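Local structure of endo-beta-1,4-glucanase (cellulase B) (4V2X) at residues A[71-75]-A[85-90]; A[274-280]-A[321-325]; A[286-290]-A[336-340]; A[325-329]-A[360-364]; A[486-492]-A[579-585]. The protein hydrolyses beta-1,4-linked glucans, joining a catalytic module to an Ig-like module and a family 46 carbohydrate-binding module that contributes to xyloglucan and mixed-linkage glucan breakdown. All blocks are in the same frame, centred on the assembly; numbering follows the deposited sequence.

Overall arrangement
Contacts 1 to 4 lie in the glycosyl hydrolase family 5 barrel. Contacts 1, 2 and 4 join loops that follow strands 68-70, 267-273, 315-320 and 354-357, at the strand ends where the substrate cleft opens in this family; contact 3 sets the loop before helix 291-309 against helix 334-350. Contacts 1 and 4 have centres about 12 Å apart and touch where Asn87 ND2 meets Asn360 O. Contact 2 shares Phe325 with contact 4 and packs against contact 3, whose centre is about 10 Å from its own, through Phe279 and Leu322. Contact 5 belongs to the carbohydrate-binding module, its centre 32 to 40 Å from the others.

Contact 1: residues A[71-75]-A[85-90]; sequences LGNTF and WGNPRV
In the long loop after strand 68-70, the first strand of the catalytic (beta/alpha)8 barrel, the amide of Asn87 reaches back to Asn73 and ties the two ends of the excursion together. Asn87 ND2 donates to Asn73 O at 2.9 Å, from above the carbonyl plane, while the oxygen lies close to the plane of the Asn87 amide. The same nitrogen also bonds Asn360 O in the loop after the last barrel strand, a double duty that suits the two N-H groups of asparagine. A water bridges Asn73 O (2.8 Å) to the backbone N atoms of Trp85 and Asn87, so two donors grip that one carbonyl. Asn73 has a left-handed backbone, which asparagine tolerates well, and its own amide meets the rim of the indole: Asn73 CG is 3.5 Å from Trp85 CE3, with the two planes 68° apart. At the other end of the contact, Val90 CG2 packs on Thr74 CG2 (3.7 Å), Leu71 CD2 (4.0 Å) and Phe75 CE2 (4.0 Å). With chi1 at -54°, Thr74 points its methyl at the valine and its hydroxyl at Gly72 O, 2.7 Å from Thr74 OG1; Arg366 bonds both of these oxygens. Val135 of helix 126-141 covers Phe75 and Val90. A long beta-alpha loop of this kind, held to itself by an asparagine and a water, is in keeping with the cleft rim of a family 5 barrel.

Contact 2: residues A[274-280]-A[321-325]; sequences YGFWPFS and GLLGF
Leu322 and Phe279 form the apolar centre of this contact between the loops that follow neighbouring barrel strands, 267-273 and 315-320, in the (beta/alpha)8 fold. The methyl Leu322 CD2 lies 3.9 Å from Phe279 CE2, and Phe340 of helix 334-350 packs on both side chains. Phe279 can get there because its CG stands opposite the backbone N (chi1 171°), which swings the ring off the short helix 277-281 toward the leucine. Glycine suits position 275, since a CB there would run into Leu322 CD2 and, at these backbone angles, would also crowd the carbonyl O of Tyr274. Further out, Leu323 is held at two levels: its CD2 methyl meets the edge of the indole in its plane, 3.7 Å from Trp277 CD1, while Leu323 CB, nearer the backbone, is flanked by Ser280 OG at 3.5 Å and Tyr274 CB at 4.0 Å. Trp277 also touches Trp524 of the carbohydrate-binding module, so this edge lies where two modules meet. The ring of Tyr274 runs alongside the backbone of Gly321, and its hydroxyl bonds Glu319 OE1. Toward the polar rim, Leu323 N donates to Tyr274 O at 3.2 Å, in the carbonyl plane and on a lone pair. Gly324 N reaches Ser280 O at 2.7 Å from above the carbonyl plane, and only a residue without CB fits so close to that oxygen. The serine hydroxyl turns back into its own helix turn, with Ser280 OG donating to Trp277 O at 2.7 Å.

Contact 3: residues A[286-290]-A[336-340]; sequences YTRFE and EKLKF
The carboxylate of Glu336, on barrel helix 334-350, receives the backbone of Phe289 on one oxygen and two cationic side chains on the other, forming a salt-bridge network between the helix and the loop before helix 291-309. Phe289 N donates to Glu336 OE1 at 2.8 Å, using the anti lone pair. Arg288 NH1 (3.0 Å) and Lys339 NZ (2.8 Å) both bind Glu336 OE2, from opposite faces of the carboxylate plane. The guanidinium meets the oxygen edge-on, with its plane 84° from that of the carboxylate. Glutamate suits the place because its two oxygens serve different donors, and the bend at chi2 (-58°) sets the carboxylate beside Phe289 N and Lys339. Were a leucine to stand here, Arg288 and Lys339 would probably lose the negative charge between them, and the Phe289 N-H its acceptor. Below this polar layer the Phe289 ring lies flat on the helix: Phe340 CA sits 3.8 Å from its centroid, only 6° off the normal, a CH-pi contact. Lys339 CB touches the ring at Phe289 CD2, 3.8 Å away, and Phe343 meets the same ring edge-to-face. In the outer shell, Arg288 NH1 also bonds Ser393 OG and Lys339 NZ bonds Ala391 O, so both cations are also held by residues of and just after strand 390-391. Glu290, at the N-cap of helix 291-309, accepts from Ser293 N. One water donates to Phe289 O at 2.7 Å and accepts only a weak bond from Lys339 NZ.

Contact 4: residues A[325-329]-A[360-364]; sequences FDKHT and NGQHF
Phe325, His363, Thr329 and Gln362 form the close-packed part of this contact. Phe325 CD2 lies in the plane of the imidazole at its edge, 3.6 Å from His363 CE1, and the two rings are turned 69° against each other. Thr329 CG2 sits over the centre of the Phe325 ring and also touches His363 CE1 at 3.7 Å; chi1 of 54° places the hydroxyl between N and carbonyl carbon and the methyl over the ring. The aliphatic part of Gln362 covers one face of the imidazole, with CG over the ring centre. From there the chain extends to Phe325, where Gln362 NE2 donates an almost straight bond to Phe325 O at 2.9 Å. The segments belong to the loops after the last two strands of the (beta/alpha)8 barrel, 315-320 and 354-357, and a cacodylate ion, probably from the crystallisation liquor, lies beside Asp326 and may mark a pocket. Glutamine suits this spot, having a methylene stem for the ring and an amide for the carbonyl; with an alanine in its place, Phe325 O would probably lose its protein donor and one face of His363 its cover. The other side is looser and wet. Asp326 and Asn360 come no nearer than 4.5 Å (Asp326 OD1 to Asn360 ND2), and a water bridges these two atoms. Another water donates to both Asp326 OD1 and Gln362 OE1, the latter at 2.7 Å. Asn360 OD1 accepts from Gln362 N at 3.0 Å, an Asx turn that folds the backbone there.

Contact 5: residues A[486-492]-A[579-585]; sequences QSTQGHV and NQVTGIA
The imidazole of His491 and the side chain of Asn579 lie side by side and point the same way, with His491 NE2 3.4 Å from Asn579 CB and the ring and amide planes 64° apart. On one face of the ring sits Val492 CG2, offset toward the rim; His491 ND1 bonds Ser493 OG. A second flat group, the amide of Gln489, hangs over the same side of the sheet: Thr582 OG1 donates to Gln489 OE1 at 3.0 Å, from well above the carbonyl plane. The polar types suit a face that carries Gln489, Thr582 and Gln580 near solvent. The other face carries Thr488 and Val581 and is more apolar; Val581 CG2 meets CG1 of Val492, just past the strand, at 3.6 Å. Phe550 covers both valines, and Thr488 and Val581 also rest on Phe495. Glycine fits at 583, since a CB would crowd the methyl of Thr488. Between the faces runs antiparallel pairing. Thr488 with Gly583 and Gly490 with Val581 are hydrogen-bonded pairs; Gly583 N reaches Thr488 O at 2.7 Å, and Val581 N reaches Gly490 O at 2.8 Å. Val492 N adds a further bond to Asn579 O. At the far end a side chain takes over from the backbone: Ser487 OG, set beside its own backbone N by chi1 of -63°, accepts from Ala585 N at 2.9 Å and 175°. Such a pairing of the first strand, 484-491, with the last, 580-585, brings both termini of the family 46 carbohydrate-binding module together in its antiparallel beta-sheet fold.

Contact 1: residues A[71-75]-A[85-90]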
# COMPACT_ATOMS: atom_id res chain seq x y z
N LEU A 71 21.59 -6.50 24.08
CA LEU A 71 22.86 -7.20 24.03
C LEU A 71 23.50 -6.89 22.68
O LEU A 71 23.50 -7.72 21.77
CB LEU A 71 22.61 -8.70 24.20
CG LEU A 71 23.82 -9.62 24.24
CD1 LEU A 71 24.65 -9.36 25.50
CD2 LEU A 71 23.36 -11.06 24.17
N GLY A 72 24.02 -5.68 22.54
CA GLY A 72 24.49 -5.19 21.25
C GLY A 72 25.87 -5.65 20.85
O GLY A 72 26.70 -6.02 21.69
N ASN A 73 26.13 -5.60 19.54
CA ASN A 73 27.41 -5.99 18.95
C ASN A 73 27.88 -7.34 19.46
O ASN A 73 29.05 -7.53 19.77
CB ASN A 73 28.49 -4.92 19.22
CG ASN A 73 28.38 -3.71 18.31
OD1 ASN A 73 29.31 -2.90 18.23
ND2 ASN A 73 27.26 -3.57 17.62
N THR A 74 26.94 -8.27 19.56
CA THR A 74 27.20 -9.60 20.10
C THR A 74 26.77 -10.62 19.03
O THR A 74 27.48 -10.79 18.03
CB THR A 74 26.54 -9.76 21.48
OG1 THR A 74 26.97 -8.68 22.32
CG2 THR A 74 26.92 -11.07 22.13
N PHE A 75 25.60 -11.25 19.17
CA PHE A 75 25.14 -12.18 18.13
C PHE A 75 24.85 -11.48 16.81
O PHE A 75 24.82 -12.11 15.76
CB PHE A 75 23.94 -12.99 18.60
CG PHE A 75 24.27 -13.91 19.75
CD1 PHE A 75 25.06 -15.03 19.57
CD2 PHE A 75 23.77 -13.64 21.02
CE1 PHE A 75 25.36 -15.87 20.63
CE2 PHE A 75 24.06 -14.47 22.08
CZ PHE A 75 24.86 -15.59 21.89
N TRP A 85 33.21 -8.42 17.11
CA TRP A 85 33.30 -6.97 17.32
C TRP A 85 33.81 -6.59 18.72
O TRP A 85 33.59 -5.47 19.19
CB TRP A 85 31.95 -6.33 16.98
CG TRP A 85 31.66 -6.26 15.50
CD1 TRP A 85 32.53 -6.55 14.47
CD2 TRP A 85 30.44 -5.85 14.88
NE1 TRP A 85 31.90 -6.35 13.26
CE2 TRP A 85 30.62 -5.91 13.48
CE3 TRP A 85 29.20 -5.43 15.37
CZ2 TRP A 85 29.62 -5.58 12.57
CZ3 TRP A 85 28.20 -5.10 14.48
CH2 TRP A 85 28.41 -5.17 13.09
N GLY A 86 34.53 -7.51 19.35
CA GLY A 86 35.29 -7.20 20.56
C GLY A 86 34.60 -7.49 21.88
O GLY A 86 35.21 -7.31 22.93
N ASN A 87 33.34 -7.92 21.84
CA ASN A 87 32.69 -8.36 23.07
C ASN A 87 33.00 -9.82 23.38
O ASN A 87 33.25 -10.60 22.46
CB ASN A 87 31.18 -8.14 23.01
CG ASN A 87 30.81 -6.68 23.12
OD1 ASN A 87 31.32 -5.96 23.98
ND2 ASN A 87 29.92 -6.23 22.25
N PRO A 88 33.03 -10.17 24.67
CA PRO A 88 33.33 -11.55 25.02
C PRO A 88 32.13 -12.46 24.79
O PRO A 88 31.01 -11.97 24.63
CB PRO A 88 33.68 -11.47 26.50
CG PRO A 88 32.90 -10.30 27.00
CD PRO A 88 32.84 -9.33 25.86
N ARG A 89 32.36 -13.76 24.77
CA ARG A 89 31.25 -14.70 24.80
C ARG A 89 30.34 -14.34 25.98
O ARG A 89 30.81 -13.88 27.03
CB ARG A 89 31.77 -16.14 24.94
CG ARG A 89 32.42 -16.71 23.69
CD ARG A 89 31.39 -17.12 22.65
NE ARG A 89 31.97 -17.72 21.44
CZ ARG A 89 32.10 -19.03 21.20
NH1 ARG A 89 31.73 -19.94 22.10
NH2 ARG A 89 32.64 -19.43 20.05
N VAL A 90 29.04 -14.52 25.79
CA VAL A 90 28.05 -14.17 26.79
C VAL A 90 28.15 -15.12 27.99
O VAL A 90 28.16 -16.34 27.82
CB VAL A 90 26.62 -14.22 26.22
CG1 VAL A 90 25.60 -13.83 27.28
CG2 VAL A 90 26.51 -13.31 24.99
O HOH W 1 31.53 -8.82 19.54
O HOH W 2 31.82 -3.41 19.77

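Contact 2: residues A[274-280]-A[321-325]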
# COMPACT_ATOMS: atom_id res chain seq x y z
N TYR A 274 17.74 7.81 17.91
CA TYR A 274 19.11 8.13 18.27
C TYR A 274 19.38 9.65 18.40
O TYR A 274 20.53 10.08 18.45
CB TYR A 274 20.07 7.46 17.29
CG TYR A 274 20.22 5.99 17.59
CD1 TYR A 274 21.13 5.54 18.53
CD2 TYR A 274 19.44 5.04 16.93
CE1 TYR A 274 21.27 4.19 18.82
CE2 TYR A 274 19.57 3.69 17.22
CZ TYR A 274 20.49 3.27 18.15
OH TYR A 274 20.66 1.94 18.45
N GLY A 275 18.31 10.42 18.50
CA GLY A 275 18.40 11.86 18.78
C GLY A 275 18.40 12.71 17.52
O GLY A 275 18.71 12.23 16.42
N PHE A 276 18.04 13.98 17.69
CA PHE A 276 18.14 14.98 16.63
C PHE A 276 19.55 14.91 16.06
O PHE A 276 20.54 15.01 16.79
CB PHE A 276 17.82 16.35 17.20
CG PHE A 276 18.07 17.51 16.26
CD1 PHE A 276 17.36 17.63 15.07
CD2 PHE A 276 19.00 18.50 16.59
CE1 PHE A 276 17.59 18.70 14.22
CE2 PHE A 276 19.21 19.57 15.75
CZ PHE A 276 18.51 19.67 14.56
N TRP A 277 19.65 14.69 14.75
CA TRP A 277 20.91 14.24 14.18
C TRP A 277 22.13 15.12 14.52
O TRP A 277 23.15 14.61 14.99
CB TRP A 277 20.79 14.00 12.66
CG TRP A 277 22.07 13.59 12.09
CD1 TRP A 277 22.68 12.36 12.20
CD2 TRP A 277 22.96 14.40 11.33
NE1 TRP A 277 23.89 12.38 11.56
CE2 TRP A 277 24.09 13.62 11.02
CE3 TRP A 277 22.91 15.73 10.88
CZ2 TRP A 277 25.15 14.11 10.26
CZ3 TRP A 277 23.97 16.21 10.13
CH2 TRP A 277 25.07 15.41 9.84
N PRO A 278 22.03 16.45 14.31
CA PRO A 278 23.22 17.26 14.58
C PRO A 278 23.69 17.23 16.02
O PRO A 278 24.91 17.24 16.27
CB PRO A 278 22.78 18.68 14.19
CG PRO A 278 21.66 18.48 13.23
CD PRO A 278 20.96 17.23 13.66
N PHE A 279 22.76 17.22 16.97
CA PHE A 279 23.12 17.10 18.37
C PHE A 279 23.73 15.72 18.63
O PHE A 279 24.74 15.60 19.32
CB PHE A 279 21.91 17.30 19.28
CG PHE A 279 22.18 16.98 20.72
CD1 PHE A 279 23.01 17.79 21.48
CD2 PHE A 279 21.63 15.85 21.32
CE1 PHE A 279 23.28 17.49 22.81
CE2 PHE A 279 21.89 15.55 22.65
CZ PHE A 279 22.73 16.37 23.39
N SER A 280 23.12 14.70 18.04
CA SER A 280 23.48 13.31 18.33
C SER A 280 24.91 12.97 17.90
O SER A 280 25.53 12.10 18.51
CB SER A 280 22.49 12.36 17.65
OG SER A 280 22.74 12.26 16.26
N GLY A 321 19.54 5.74 22.02
CA GLY A 321 20.84 6.23 22.48
C GLY A 321 21.11 7.53 21.74
O GLY A 321 20.18 8.21 21.30
N LEU A 322 22.38 7.88 21.61
CA LEU A 322 22.79 8.98 20.76
C LEU A 322 23.69 8.40 19.67
O LEU A 322 24.59 7.61 19.95
CB LEU A 322 23.50 10.05 21.59
CG LEU A 322 22.54 10.87 22.47
CD1 LEU A 322 23.33 11.72 23.45
CD2 LEU A 322 21.62 11.76 21.63
N LEU A 323 23.40 8.77 18.43
CA LEU A 323 24.10 8.20 17.27
C LEU A 323 25.62 8.35 17.37
O LEU A 323 26.36 7.43 17.02
CB LEU A 323 23.61 8.86 15.98
CG LEU A 323 24.11 8.21 14.68
CD1 LEU A 323 23.60 6.78 14.57
CD2 LEU A 323 23.67 9.02 13.47
N GLY A 324 26.07 9.50 17.87
CA GLY A 324 27.49 9.78 18.02
C GLY A 324 28.26 8.83 18.93
O GLY A 324 29.48 8.76 18.86
N PHE A 325 27.55 8.12 19.80
CA PHE A 325 28.16 7.07 20.63
C PHE A 325 28.83 5.99 19.79
O PHE A 325 29.71 5.27 20.29
CB PHE A 325 27.11 6.43 21.55
CG PHE A 325 26.64 7.31 22.70
CD1 PHE A 325 27.11 8.61 22.90
CD2 PHE A 325 25.68 6.81 23.58
CE1 PHE A 325 26.65 9.36 23.96
CE2 PHE A 325 25.22 7.57 24.64
CZ PHE A 325 25.71 8.85 24.83

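Contact 3: residues A[286-290]-A[336-340]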
# COMPACT_ATOMS: atom_id res chain seq x y z
N TYR A 286 25.61 22.19 17.42
CA TYR A 286 24.63 21.63 18.35
C TYR A 286 25.34 20.88 19.47
O TYR A 286 25.27 19.66 19.56
CB TYR A 286 23.60 20.75 17.63
CG TYR A 286 22.64 21.59 16.82
CD1 TYR A 286 21.49 22.11 17.40
CD2 TYR A 286 22.91 21.91 15.49
CE1 TYR A 286 20.62 22.90 16.68
CE2 TYR A 286 22.05 22.70 14.76
CZ TYR A 286 20.90 23.19 15.36
OH TYR A 286 20.04 23.99 14.65
N THR A 287 26.03 21.65 20.30
CA THR A 287 26.76 21.13 21.44
C THR A 287 25.88 21.03 22.68
O THR A 287 26.20 20.31 23.62
CB THR A 287 27.94 22.05 21.75
OG1 THR A 287 27.46 23.38 21.97
CG2 THR A 287 28.93 22.05 20.58
N ARG A 288 24.78 21.78 22.69
CA ARG A 288 23.81 21.75 23.79
C ARG A 288 22.57 20.97 23.38
O ARG A 288 22.19 20.96 22.20
CB ARG A 288 23.39 23.16 24.17
CG ARG A 288 24.51 24.05 24.67
CD ARG A 288 24.64 23.98 26.17
NE ARG A 288 25.47 25.05 26.73
CZ ARG A 288 25.95 25.05 27.97
NH1 ARG A 288 25.68 24.04 28.80
NH2 ARG A 288 26.70 26.06 28.38
N PHE A 289 21.94 20.35 24.37
CA PHE A 289 20.61 19.77 24.24
C PHE A 289 19.61 20.92 24.31
O PHE A 289 19.34 21.46 25.38
CB PHE A 289 20.37 18.77 25.38
CG PHE A 289 19.01 18.14 25.36
CD1 PHE A 289 18.60 17.38 24.27
CD2 PHE A 289 18.13 18.31 26.42
CE1 PHE A 289 17.33 16.81 24.24
CE2 PHE A 289 16.87 17.74 26.40
CZ PHE A 289 16.47 16.98 25.31
N GLU A 290 19.08 21.31 23.15
CA GLU A 290 18.29 22.54 23.05
C GLU A 290 16.94 22.29 22.36
O GLU A 290 16.50 21.15 22.26
CB GLU A 290 19.15 23.65 22.40
CG GLU A 290 19.84 23.31 21.08
CD GLU A 290 18.88 22.88 20.00
OE1 GLU A 290 18.34 23.76 19.30
OE2 GLU A 290 18.65 21.66 19.87
N GLU A 336 24.89 17.74 28.97
CA GLU A 336 23.91 17.77 27.88
C GLU A 336 23.43 16.35 27.56
O GLU A 336 22.26 16.14 27.25
CB GLU A 336 24.52 18.47 26.66
CG GLU A 336 25.03 19.88 26.98
CD GLU A 336 23.96 20.80 27.56
OE1 GLU A 336 22.86 20.89 26.96
OE2 GLU A 336 24.20 21.44 28.60
N LYS A 337 24.34 15.39 27.64
CA LYS A 337 24.02 13.98 27.47
C LYS A 337 23.00 13.55 28.51
O LYS A 337 22.00 12.89 28.18
CB LYS A 337 25.30 13.15 27.62
CG LYS A 337 25.11 11.65 27.48
CD LYS A 337 26.29 10.88 28.06
CE LYS A 337 27.60 11.25 27.38
NZ LYS A 337 28.73 10.50 28.00
N LEU A 338 23.23 13.93 29.76
CA LEU A 338 22.33 13.55 30.85
C LEU A 338 20.96 14.15 30.64
O LEU A 338 19.95 13.47 30.84
CB LEU A 338 22.90 13.99 32.20
CG LEU A 338 24.20 13.32 32.63
CD1 LEU A 338 24.70 13.97 33.91
CD2 LEU A 338 24.03 11.83 32.81
N LYS A 339 20.90 15.41 30.21
CA LYS A 339 19.61 16.06 30.01
C LYS A 339 18.84 15.43 28.85
O LYS A 339 17.62 15.31 28.93
CB LYS A 339 19.77 17.57 29.81
CG LYS A 339 20.18 18.27 31.10
CD LYS A 339 20.36 19.76 30.92
CE LYS A 339 21.65 20.10 30.20
NZ LYS A 339 21.92 21.56 30.21
N PHE A 340 19.54 15.02 27.79
CA PHE A 340 18.91 14.27 26.70
C PHE A 340 18.20 13.03 27.22
O PHE A 340 17.01 12.80 26.91
CB PHE A 340 19.93 13.88 25.61
CG PHE A 340 19.36 12.97 24.54
CD1 PHE A 340 18.68 13.50 23.46
CD2 PHE A 340 19.48 11.60 24.64
CE1 PHE A 340 18.13 12.67 22.50
CE2 PHE A 340 18.94 10.76 23.68
CZ PHE A 340 18.27 11.30 22.60
O HOH W 3 21.27 22.97 27.54
O HOH W 4 19.32 21.24 28.12

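Contact 4: residues A[325-329]-A[360-364]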
# COMPACT_ATOMS: atom_id res chain seq x y z
N PHE A 325 27.55 8.12 19.80
CA PHE A 325 28.16 7.07 20.63
C PHE A 325 28.83 5.99 19.79
O PHE A 325 29.71 5.27 20.29
CB PHE A 325 27.11 6.43 21.55
CG PHE A 325 26.64 7.31 22.70
CD1 PHE A 325 27.11 8.61 22.90
CD2 PHE A 325 25.68 6.81 23.58
CE1 PHE A 325 26.65 9.36 23.96
CE2 PHE A 325 25.22 7.57 24.64
CZ PHE A 325 25.71 8.85 24.83
N ASP A 326 28.44 5.85 18.52
CA ASP A 326 29.13 4.94 17.60
C ASP A 326 30.59 5.33 17.42
O ASP A 326 31.40 4.50 17.04
CB ASP A 326 28.43 4.89 16.23
CG ASP A 326 27.17 4.05 16.25
OD1 ASP A 326 26.87 3.39 17.27
OD2 ASP A 326 26.46 4.03 15.23
N LYS A 327 30.92 6.60 17.66
CA LYS A 327 32.30 7.02 17.82
C LYS A 327 32.74 6.67 19.24
O LYS A 327 33.47 5.69 19.44
CB LYS A 327 32.44 8.52 17.48
CG LYS A 327 32.15 8.83 16.01
CD LYS A 327 32.07 10.32 15.68
CE LYS A 327 30.74 10.93 16.10
NZ LYS A 327 30.64 12.37 15.77
N HIS A 328 32.29 7.43 20.24
CA HIS A 328 32.44 7.07 21.65
C HIS A 328 31.54 7.99 22.46
O HIS A 328 31.05 8.99 21.93
CB HIS A 328 33.90 7.16 22.11
CG HIS A 328 34.52 8.51 21.93
ND1 HIS A 328 34.51 9.47 22.93
CD2 HIS A 328 35.17 9.07 20.89
CE1 HIS A 328 35.13 10.55 22.51
NE2 HIS A 328 35.55 10.34 21.27
N THR A 329 31.31 7.66 23.74
CA THR A 329 30.36 8.41 24.56
C THR A 329 30.81 9.82 24.91
O THR A 329 30.01 10.65 25.32
CB THR A 329 30.03 7.68 25.89
OG1 THR A 329 31.24 7.37 26.59
CG2 THR A 329 29.28 6.40 25.62
N ASN A 360 26.17 -1.47 22.93
CA ASN A 360 27.09 -2.28 22.13
C ASN A 360 28.31 -2.81 22.89
O ASN A 360 29.23 -3.37 22.28
CB ASN A 360 27.55 -1.48 20.91
CG ASN A 360 28.42 -0.29 21.27
OD1 ASN A 360 28.92 -0.18 22.39
ND2 ASN A 360 28.64 0.58 20.30
N GLY A 361 28.32 -2.67 24.21
CA GLY A 361 29.49 -2.96 25.03
C GLY A 361 30.06 -1.72 25.70
O GLY A 361 30.86 -1.82 26.62
N GLN A 362 29.64 -0.54 25.25
CA GLN A 362 30.20 0.72 25.76
C GLN A 362 29.53 1.29 27.01
O GLN A 362 30.04 2.25 27.59
CB GLN A 362 30.20 1.80 24.66
CG GLN A 362 28.84 2.40 24.37
CD GLN A 362 28.79 3.21 23.10
OE1 GLN A 362 27.79 3.20 22.39
NE2 GLN A 362 29.87 3.91 22.79
N HIS A 363 28.38 0.75 27.42
CA HIS A 363 27.73 1.28 28.62
C HIS A 363 27.97 0.38 29.83
O HIS A 363 28.59 0.83 30.81
CB HIS A 363 26.25 1.52 28.38
CG HIS A 363 25.97 2.52 27.30
ND1 HIS A 363 26.60 3.74 27.23
CD2 HIS A 363 25.13 2.47 26.24
CE1 HIS A 363 26.16 4.40 26.18
NE2 HIS A 363 25.26 3.65 25.56
N PHE A 364 27.50 -0.86 29.77
CA PHE A 364 27.76 -1.83 30.83
C PHE A 364 29.06 -2.56 30.52
O PHE A 364 29.19 -3.21 29.47
CB PHE A 364 26.61 -2.83 30.95
CG PHE A 364 26.57 -3.55 32.28
CD1 PHE A 364 26.43 -2.84 33.46
CD2 PHE A 364 26.64 -4.94 32.33
CE1 PHE A 364 26.38 -3.49 34.68
CE2 PHE A 364 26.59 -5.60 33.55
CZ PHE A 364 26.46 -4.87 34.73
O HOH W 5 30.77 2.57 19.83
O HOH W 6 26.37 3.42 20.05
O HOH W 7 26.84 0.46 17.91
O HOH W 8 32.34 4.94 24.40

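Contact 5: residues A[486-492]-A[579-585]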
# COMPACT_ATOMS: atom_id res chain seq x y z
N GLN A 486 49.77 25.97 19.21
CA GLN A 486 51.07 26.34 18.68
C GLN A 486 51.16 26.10 17.18
O GLN A 486 50.56 25.17 16.65
CB GLN A 486 52.18 25.58 19.40
CG GLN A 486 52.14 25.68 20.92
CD GLN A 486 52.45 27.08 21.44
OE1 GLN A 486 52.73 28.00 20.68
NE2 GLN A 486 52.39 27.24 22.76
N SER A 487 51.93 26.96 16.53
CA SER A 487 52.27 26.81 15.12
C SER A 487 52.99 25.49 14.92
O SER A 487 53.67 24.99 15.82
CB SER A 487 53.15 27.96 14.67
OG SER A 487 52.46 29.20 14.75
N THR A 488 52.83 24.90 13.74
CA THR A 488 53.42 23.61 13.46
C THR A 488 53.38 23.33 11.96
O THR A 488 52.84 24.11 11.19
CB THR A 488 52.68 22.48 14.22
OG1 THR A 488 53.47 21.28 14.21
CG2 THR A 488 51.30 22.22 13.63
N GLN A 489 53.98 22.22 11.56
CA GLN A 489 53.94 21.77 10.18
C GLN A 489 53.82 20.26 10.19
O GLN A 489 54.46 19.59 11.01
CB GLN A 489 55.19 22.25 9.43
CG GLN A 489 55.08 22.15 7.91
CD GLN A 489 55.86 23.23 7.17
OE1 GLN A 489 55.62 24.43 7.36
NE2 GLN A 489 56.79 22.81 6.31
N GLY A 490 52.99 19.71 9.31
CA GLY A 490 52.72 18.28 9.31
C GLY A 490 52.08 17.76 8.04
O GLY A 490 51.99 18.47 7.03
N HIS A 491 51.63 16.51 8.10
CA HIS A 491 51.07 15.79 6.96
C HIS A 491 49.60 15.49 7.24
O HIS A 491 49.21 15.32 8.40
CB HIS A 491 51.87 14.49 6.78
CG HIS A 491 51.49 13.70 5.57
ND1 HIS A 491 50.64 12.61 5.62
CD2 HIS A 491 51.88 13.80 4.27
CE1 HIS A 491 50.50 12.10 4.42
NE2 HIS A 491 51.25 12.80 3.58
N VAL A 492 48.78 15.43 6.20
CA VAL A 492 47.33 15.24 6.36
C VAL A 492 46.92 13.94 7.07
O VAL A 492 45.83 13.86 7.63
CB VAL A 492 46.55 15.32 5.02
CG1 VAL A 492 46.64 16.72 4.43
CG2 VAL A 492 47.03 14.25 4.04
N ASN A 579 49.50 17.26 0.41
CA ASN A 579 49.36 16.52 1.66
C ASN A 579 50.08 17.18 2.84
O ASN A 579 50.06 16.64 3.95
CB ASN A 579 49.87 15.08 1.48
CG ASN A 579 49.00 14.27 0.54
OD1 ASN A 579 47.79 14.45 0.49
ND2 ASN A 579 49.62 13.36 -0.20
N GLN A 580 50.69 18.33 2.60
CA GLN A 580 51.41 19.06 3.64
C GLN A 580 50.56 20.19 4.20
O GLN A 580 49.88 20.92 3.46
CB GLN A 580 52.73 19.61 3.09
CG GLN A 580 53.66 18.55 2.51
CD GLN A 580 54.05 17.45 3.50
OE1 GLN A 580 54.19 17.69 4.70
NE2 GLN A 580 54.24 16.23 2.99
N VAL A 581 50.61 20.34 5.52
CA VAL A 581 49.80 21.31 6.22
C VAL A 581 50.68 22.13 7.15
O VAL A 581 51.45 21.58 7.94
CB VAL A 581 48.69 20.63 7.03
CG1 VAL A 581 47.79 21.66 7.70
CG2 VAL A 581 47.89 19.69 6.14
N THR A 582 50.57 23.45 7.02
CA THR A 582 51.22 24.38 7.92
C THR A 582 50.15 24.95 8.85
O THR A 582 49.10 25.38 8.40
CB THR A 582 51.87 25.53 7.14
OG1 THR A 582 52.90 24.99 6.30
CG2 THR A 582 52.48 26.57 8.07
N GLY A 583 50.43 24.91 10.15
CA GLY A 583 49.57 25.49 11.17
C GLY A 583 50.21 26.75 11.72
O GLY A 583 51.41 26.77 12.01
N ILE A 584 49.41 27.80 11.87
CA ILE A 584 49.90 29.08 12.37
C ILE A 584 49.02 29.56 13.52
O ILE A 584 47.83 29.81 13.33
CB ILE A 584 49.92 30.16 11.27
CG1 ILE A 584 50.76 29.71 10.07
CG2 ILE A 584 50.47 31.47 11.82
CD1 ILE A 584 50.54 30.53 8.82
N ALA A 585 49.62 29.68 14.70
CA ALA A 585 48.90 30.10 15.89
C ALA A 585 48.51 31.58 15.84
O ALA A 585 49.13 32.38 15.14
CB ALA A 585 49.72 29.82 17.13
O HOH W 9 52.05 32.49 15.28